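Local coordinates for protein pseudopilin EpsI (Vibrio vulnificus, PDB 2RET) that is a pseudopilin of the type II secretion system, probably required for energy-dependent secretion of proteases and toxins from the periplasm, and forms a binary complex with the pseudopilin EpsJ, at residues N39-E42 / Q47-Y50; A21-A26 / E42-Q47. The protein carries 2 engineered substitutions. All blocks are in the same frame, centred on the assembly; numbering follows the deposited sequence.

Contact 1: residues N39-E42 / Q47-Y50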
ATOM      1  N   ASN A  39     -23.063 -17.228 -19.258  1.00 17.13           N
ATOM      2  CA  ASN A  39     -24.003 -17.977 -18.434  1.00 17.67           C
ATOM      3  C   ASN A  39     -23.672 -19.461 -18.335  1.00 17.71           C
ATOM      4  O   ASN A  39     -22.978 -20.047 -19.187  1.00 17.18           O
ATOM      5  CB  ASN A  39     -25.426 -17.815 -18.954  1.00 17.87           C
ATOM      6  CG  ASN A  39     -25.650 -18.544 -20.281  1.00 19.08           C
ATOM      7  OD1 ASN A  39     -26.085 -19.691 -20.286  1.00 21.22           O
ATOM      8  ND2 ASN A  39     -25.325 -17.893 -21.399  1.00 16.93           N
ATOM      9  N   GLY A  40     -24.171 -20.065 -17.267  1.00 17.76           N
ATOM     10  CA  GLY A  40     -24.054 -21.504 -17.091  1.00 17.66           C
ATOM     11  C   GLY A  40     -24.820 -22.014 -15.876  1.00 17.40           C
ATOM     12  O   GLY A  40     -25.710 -21.337 -15.337  1.00 16.62           O
ATOM     13  N   GLU A  41     -24.388 -23.190 -15.440  1.00 17.48           N
ATOM     14  CA  GLU A  41     -25.000 -23.977 -14.398  1.00 18.00           C
ATOM     15  C   GLU A  41     -23.968 -24.421 -13.386  1.00 17.35           C
ATOM     16  O   GLU A  41     -22.876 -24.762 -13.740  1.00 18.11           O
ATOM     17  CB  GLU A  41     -25.574 -25.259 -14.960  1.00 17.70           C
ATOM     18  CG  GLU A  41     -26.614 -25.068 -15.960  1.00 19.91           C
ATOM     19  CD  GLU A  41     -27.115 -26.373 -16.499  1.00 21.03           C
ATOM     20  OE1 GLU A  41     -26.590 -27.441 -16.107  1.00 20.46           O
ATOM     21  OE2 GLU A  41     -28.056 -26.325 -17.302  1.00 22.82           O
ATOM     22  N   GLU A  42     -24.365 -24.467 -12.135  1.00 16.81           N
ATOM     23  CA  GLU A  42     -23.578 -25.020 -11.095  1.00 17.72           C
ATOM     24  C   GLU A  42     -24.494 -25.882 -10.230  1.00 17.46           C
ATOM     25  O   GLU A  42     -25.564 -25.441  -9.802  1.00 17.37           O
ATOM     26  CB  GLU A  42     -22.941 -23.886 -10.272  1.00 17.41           C
ATOM     27  CG  GLU A  42     -22.091 -24.371  -9.099  1.00 18.90           C
ATOM     28  CD  GLU A  42     -21.189 -23.266  -8.502  1.00 20.61           C
ATOM     29  OE1 GLU A  42     -21.027 -22.209  -9.150  1.00 21.56           O
ATOM     30  OE2 GLU A  42     -20.637 -23.463  -7.394  1.00 20.57           O
ATOM     31  N   GLN A  47     -28.798 -29.214  -5.972  1.00 20.47           N
ATOM     32  CA  GLN A  47     -29.633 -28.426  -6.837  1.00 20.41           C
ATOM     33  C   GLN A  47     -28.802 -27.801  -7.974  1.00 21.06           C
ATOM     34  O   GLN A  47     -27.681 -27.296  -7.753  1.00 20.44           O
ATOM     35  CB  GLN A  47     -30.263 -27.325  -5.965  1.00 20.40           C
ATOM     36  CG  GLN A  47     -31.332 -26.568  -6.675  1.00 20.83           C
ATOM     37  CD  GLN A  47     -32.090 -25.648  -5.803  1.00 20.96           C
ATOM     38  OE1 GLN A  47     -32.037 -25.754  -4.568  1.00 19.77           O
ATOM     39  NE2 GLN A  47     -32.854 -24.739  -6.434  1.00 18.62           N
ATOM     40  N   THR A  48     -29.371 -27.787  -9.176  1.00 21.33           N
ATOM     41  CA  THR A  48     -28.785 -27.050 -10.294  1.00 22.08           C
ATOM     42  C   THR A  48     -29.169 -25.594 -10.222  1.00 22.03           C
ATOM     43  O   THR A  48     -30.354 -25.270 -10.216  1.00 23.34           O
ATOM     44  CB  THR A  48     -29.246 -27.584 -11.670  1.00 21.48           C
ATOM     45  OG1 THR A  48     -29.065 -28.979 -11.673  1.00 22.46           O
ATOM     46  CG2 THR A  48     -28.401 -27.002 -12.793  1.00 21.31           C
ATOM     47  N   TRP A  49     -28.160 -24.726 -10.189  1.00 22.14           N
ATOM     48  CA  TRP A  49     -28.342 -23.292 -10.225  1.00 22.03           C
ATOM     49  C   TRP A  49     -27.887 -22.663 -11.545  1.00 21.70           C
ATOM     50  O   TRP A  49     -26.876 -23.038 -12.094  1.00 21.93           O
ATOM     51  CB  TRP A  49     -27.562 -22.658  -9.086  1.00 22.91           C
ATOM     52  CG  TRP A  49     -27.901 -23.183  -7.757  1.00 22.48           C
ATOM     53  CD1 TRP A  49     -27.283 -24.193  -7.106  1.00 24.43           C
ATOM     54  CD2 TRP A  49     -28.925 -22.711  -6.884  1.00 22.72           C
ATOM     55  NE1 TRP A  49     -27.862 -24.395  -5.893  1.00 25.48           N
ATOM     56  CE2 TRP A  49     -28.886 -23.512  -5.731  1.00 21.61           C
ATOM     57  CE3 TRP A  49     -29.913 -21.746  -6.997  1.00 22.94           C
ATOM     58  CZ2 TRP A  49     -29.743 -23.341  -4.671  1.00 23.88           C
ATOM     59  CZ3 TRP A  49     -30.796 -21.586  -5.934  1.00 25.03           C
ATOM     60  CH2 TRP A  49     -30.682 -22.364  -4.780  1.00 23.76           C
ATOM     61  N   TYR A  50     -28.620 -21.666 -12.016  1.00 20.85           N
ATOM     62  CA  TYR A  50     -28.353 -21.045 -13.305  1.00 20.83           C
ATOM     63  C   TYR A  50     -27.808 -19.629 -13.106  1.00 20.41           C
ATOM     64  O   TYR A  50     -28.533 -18.728 -12.691  1.00 20.47           O
ATOM     65  CB  TYR A  50     -29.607 -21.031 -14.163  1.00 21.06           C
ATOM     66  CG  TYR A  50     -30.102 -22.420 -14.467  1.00 21.73           C
ATOM     67  CD1 TYR A  50     -29.785 -23.050 -15.663  1.00 23.99           C
ATOM     68  CD2 TYR A  50     -30.868 -23.118 -13.540  1.00 20.96           C
ATOM     69  CE1 TYR A  50     -30.227 -24.350 -15.918  1.00 24.10           C
ATOM     70  CE2 TYR A  50     -31.313 -24.404 -13.788  1.00 22.31           C
ATOM     71  CZ  TYR A  50     -30.998 -25.008 -14.967  1.00 22.98           C
ATOM     72  OH  TYR A  50     -31.456 -26.276 -15.186  1.00 22.94           O
TER
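E41 and Y50 lie side by side on one face of a pair of antiparallel strands, their side chains pointing the same way. E41 can be followed outward from its backbone. CB of E41 sits 4.0 Å from T48 CG2 and a similar distance from W49 O. CG of E41 rests against the CD1 and CE1 side of the Y50 ring, 3.7 Å from CE1 of Y50. At the end, OE1 of E41 meets the methyl CG2 of T48, while OE2 of E41 comes within 3.2 Å of Y50 CE1. The carboxylate approaches the ring obliquely, with the two planes 78° apart. CG of E41 is anti to its carbonyl carbon (chi1 -61°), and the chain beyond is extended, which carries the carboxylate up alongside the tyrosine. T48 turns its hydroxyl to E43 and its methyl to E41.

The two strands, 38-44 and 47-56, form a beta hairpin at one margin of the four-stranded antiparallel sheet of this soluble pseudopilin domain. E41 and Y50 are a non-hydrogen-bonded pair. E42 and W49 are the hydrogen-bonded pair next to it. E42 N donates to W49 O at 2.9 Å, and W49 N donates to E42 O at 2.7 Å. W49 O also receives a CA-H contact from E41 CA at 3.1 Å, and G40 O takes a similar one from Y50 CA. On the face of the sheet that carries E42 and W49, the indole packs on A17 and V20 of helix 8-30, with its edge at E42 O, 3.4 Å from CD1 of W49. Its NE1 bonds to L44 O. The E42 carboxylate leads away from W49 to N23 and Q24 of the helix.

Contact 2: residues A21-A26 / E42-Q47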
ATOM      1  N   ALA A  21     -23.092 -17.433  -6.531  1.00 14.75           N
ATOM      2  CA  ALA A  21     -22.785 -16.076  -6.972  1.00 14.82           C
ATOM      3  C   ALA A  21     -21.314 -15.729  -6.671  1.00 14.35           C
ATOM      4  O   ALA A  21     -20.616 -15.223  -7.519  1.00 13.46           O
ATOM      5  CB  ALA A  21     -23.739 -15.051  -6.319  1.00 13.89           C
ATOM      6  N   ASP A  22     -20.875 -16.037  -5.458  1.00 14.52           N
ATOM      7  CA  ASP A  22     -19.492 -15.869  -5.055  1.00 15.10           C
ATOM      8  C   ASP A  22     -18.519 -16.683  -5.893  1.00 14.09           C
ATOM      9  O   ASP A  22     -17.450 -16.195  -6.218  1.00 13.65           O
ATOM     10  CB  ASP A  22     -19.293 -16.181  -3.573  1.00 15.04           C
ATOM     11  CG  ASP A  22     -19.745 -15.041  -2.652  1.00 20.04           C
ATOM     12  OD1 ASP A  22     -19.981 -13.897  -3.142  1.00 24.93           O
ATOM     13  OD2 ASP A  22     -19.892 -15.292  -1.420  1.00 23.66           O
ATOM     14  N   ASN A  23     -18.872 -17.921  -6.202  1.00 14.01           N
ATOM     15  CA  ASN A  23     -18.016 -18.789  -7.015  1.00 13.40           C
ATOM     16  C   ASN A  23     -17.875 -18.246  -8.416  1.00 13.17           C
ATOM     17  O   ASN A  23     -16.788 -18.284  -8.991  1.00 13.02           O
ATOM     18  CB  ASN A  23     -18.546 -20.240  -7.054  1.00 13.38           C
ATOM     19  CG  ASN A  23     -18.455 -20.952  -5.674  1.00 12.52           C
ATOM     20  OD1 ASN A  23     -17.711 -20.526  -4.790  1.00  6.82           O
ATOM     21  ND2 ASN A  23     -19.209 -22.032  -5.507  1.00  6.41           N
ATOM     22  N   GLN A  24     -18.960 -17.725  -8.971  1.00 13.56           N
ATOM     23  CA  GLN A  24     -18.888 -17.159 -10.303  1.00 13.31           C
ATOM     24  C   GLN A  24     -18.233 -15.762 -10.352  1.00 14.18           C
ATOM     25  O   GLN A  24     -17.575 -15.479 -11.340  1.00 12.94           O
ATOM     26  CB  GLN A  24     -20.235 -17.216 -11.006  1.00 13.63           C
ATOM     27  CG  GLN A  24     -20.778 -18.647 -11.132  1.00 12.69           C
ATOM     28  CD  GLN A  24     -19.831 -19.581 -11.827  1.00 14.27           C
ATOM     29  OE1 GLN A  24     -19.172 -19.198 -12.785  1.00 15.46           O
ATOM     30  NE2 GLN A  24     -19.748 -20.822 -11.349  1.00 14.10           N
HETATM   31  N   MSE A  25     -18.374 -14.927  -9.302  1.00 14.44           N
HETATM   32  CA  MSE A  25     -17.627 -13.661  -9.212  0.50 15.40           C
HETATM   33  C   MSE A  25     -16.127 -13.929  -9.256  1.00 14.64           C
HETATM   34  O   MSE A  25     -15.398 -13.241  -9.941  1.00 13.39           O
HETATM   35  CB  MSE A  25     -17.941 -12.866  -7.926  0.50 16.56           C
HETATM   36  CG  MSE A  25     -16.850 -11.803  -7.581  0.50 20.80           C
HETATM   37 SE   MSE A  25     -17.172 -10.694  -6.003  0.50 33.44          SE
HETATM   38  CE  MSE A  25     -17.610 -12.109  -4.685  0.50 30.70           C
ATOM     39  N   ALA A  26     -15.692 -14.933  -8.492  1.00 13.68           N
ATOM     40  CA  ALA A  26     -14.298 -15.343  -8.431  1.00 13.07           C
ATOM     41  C   ALA A  26     -13.763 -15.732  -9.823  1.00 12.17           C
ATOM     42  O   ALA A  26     -12.707 -15.282 -10.234  1.00  8.96           O
ATOM     43  CB  ALA A  26     -14.134 -16.481  -7.427  1.00 12.61           C
ATOM     44  N   GLU A  42     -24.365 -24.467 -12.135  1.00 16.81           N
ATOM     45  CA  GLU A  42     -23.578 -25.020 -11.095  1.00 17.72           C
ATOM     46  C   GLU A  42     -24.494 -25.882 -10.230  1.00 17.46           C
ATOM     47  O   GLU A  42     -25.564 -25.441  -9.802  1.00 17.37           O
ATOM     48  CB  GLU A  42     -22.941 -23.886 -10.272  1.00 17.41           C
ATOM     49  CG  GLU A  42     -22.091 -24.371  -9.099  1.00 18.90           C
ATOM     50  CD  GLU A  42     -21.189 -23.266  -8.502  1.00 20.61           C
ATOM     51  OE1 GLU A  42     -21.027 -22.209  -9.150  1.00 21.56           O
ATOM     52  OE2 GLU A  42     -20.637 -23.463  -7.394  1.00 20.57           O
ATOM     53  N   GLU A  43     -24.028 -27.078  -9.927  1.00 17.13           N
ATOM     54  CA  GLU A  43     -24.639 -27.940  -8.964  1.00 18.08           C
ATOM     55  C   GLU A  43     -24.083 -27.619  -7.570  1.00 18.11           C
ATOM     56  O   GLU A  43     -22.873 -27.626  -7.353  1.00 18.27           O
ATOM     57  CB  GLU A  43     -24.300 -29.373  -9.347  1.00 18.98           C
ATOM     58  CG  GLU A  43     -24.933 -30.402  -8.480  1.00 22.36           C
ATOM     59  CD  GLU A  43     -26.301 -30.786  -8.940  1.00 25.96           C
ATOM     60  OE1 GLU A  43     -26.858 -30.098  -9.836  1.00 26.29           O
ATOM     61  OE2 GLU A  43     -26.804 -31.799  -8.387  1.00 28.83           O
ATOM     62  N   LEU A  44     -24.970 -27.383  -6.610  1.00 18.99           N
ATOM     63  CA  LEU A  44     -24.583 -27.081  -5.250  1.00 19.37           C
ATOM     64  C   LEU A  44     -25.735 -27.453  -4.354  1.00 19.76           C
ATOM     65  O   LEU A  44     -26.867 -27.045  -4.637  1.00 19.44           O
ATOM     66  CB  LEU A  44     -24.232 -25.591  -5.089  1.00 19.60           C
ATOM     67  CG  LEU A  44     -23.513 -25.125  -3.813  1.00 19.12           C
ATOM     68  CD1 LEU A  44     -22.416 -24.082  -4.082  1.00 15.97           C
ATOM     69  CD2 LEU A  44     -24.469 -24.611  -2.818  1.00 17.83           C
ATOM     70  N   ALA A  45     -25.424 -28.198  -3.273  1.00 19.04           N
ATOM     71  CA  ALA A  45     -26.398 -28.746  -2.348  1.00 19.09           C
ATOM     72  C   ALA A  45     -27.498 -29.524  -3.040  1.00 19.61           C
ATOM     73  O   ALA A  45     -28.629 -29.433  -2.641  1.00 19.78           O
ATOM     74  CB  ALA A  45     -27.009 -27.652  -1.464  1.00 19.37           C
ATOM     75  N   GLY A  46     -27.162 -30.278  -4.088  1.00 20.28           N
ATOM     76  CA  GLY A  46     -28.136 -31.163  -4.731  1.00 20.58           C
ATOM     77  C   GLY A  46     -28.971 -30.507  -5.807  1.00 20.32           C
ATOM     78  O   GLY A  46     -29.727 -31.157  -6.504  1.00 21.13           O
ATOM     79  N   GLN A  47     -28.798 -29.214  -5.972  1.00 20.47           N
ATOM     80  CA  GLN A  47     -29.633 -28.426  -6.837  1.00 20.41           C
ATOM     81  C   GLN A  47     -28.802 -27.801  -7.974  1.00 21.06           C
ATOM     82  O   GLN A  47     -27.681 -27.296  -7.753  1.00 20.44           O
ATOM     83  CB  GLN A  47     -30.263 -27.325  -5.965  1.00 20.40           C
ATOM     84  CG  GLN A  47     -31.332 -26.568  -6.675  1.00 20.83           C
ATOM     85  CD  GLN A  47     -32.090 -25.648  -5.803  1.00 20.96           C
ATOM     86  OE1 GLN A  47     -32.037 -25.754  -4.568  1.00 19.77           O
ATOM     87  NE2 GLN A  47     -32.854 -24.739  -6.434  1.00 18.62           N
TER
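N23 ND2 is gripped by two acceptors from two different chains. Within the chain, N23 ND2 donates to E42 OE2 at 2.8 Å in a nearly straight bond. Its second acceptor is the backbone O of A162 of the EpsJ chain. The bond to E42 uses the syn lone pair of OE2. The amide of N23 and the carboxylate are nearly coplanar, 12° apart, although the two side chains cross at about a right angle. CB of N23 lies nearly in the carboxylate plane, in front of its two oxygens, 3.8 Å from E42 OE1.

Q24 takes the other oxygen. Q24 NE2 donates to E42 OE1 at 2.9 Å, meeting it on the anti side and tilted out of the carboxylate plane. Here the amide stands steeply to the carboxylate, at 80°. A bend at chi2 (-56°) brings the Q24 amide back to the glutamate, which slides past it in the opposite direction. The extended E42 side chain spans the gap from strand to helix. One bond to each oxygen fixes the rotation of the carboxylate.

The contact joins helix 8-30 to strand 38-44, an outermost strand of the sheet within this chain, in the helix-on-sheet fold of pseudopilins. Beyond E42 the strand ends in a type I' turn from L44 to Q47. At the first residue of the turn, CD1 of L44 comes to 4.1 Å from N23 ND2, and L44 packs on F16 and V20 of the helix. At the EpsJ interface, N23 OD1 accepts from R163 and T164 of EpsJ, and L44 packs on A162 of that chain.

Overall arrangement
Contact 1 and contact 2 meet on strand 38-44, with centres 7 Å apart, and they share E42 and Q47. The backbone of E42 belongs to the hairpin of contact 1, and its carboxylate is bonded to the helix in contact 2. Two probable hydrogen bonds tie the contacts together: T48 OG1 to E43 OE1 and W49 NE1 to L44 O, both at 3.1 Å. The hairpin meets helix 8-30 through W49 in 47-50 and through E42 and L44 in 42-47. Contact 2 also reaches the EpsJ partner, through residues including N23, L44 and A45. No other chain of the assembly touches the two segments of contact 1.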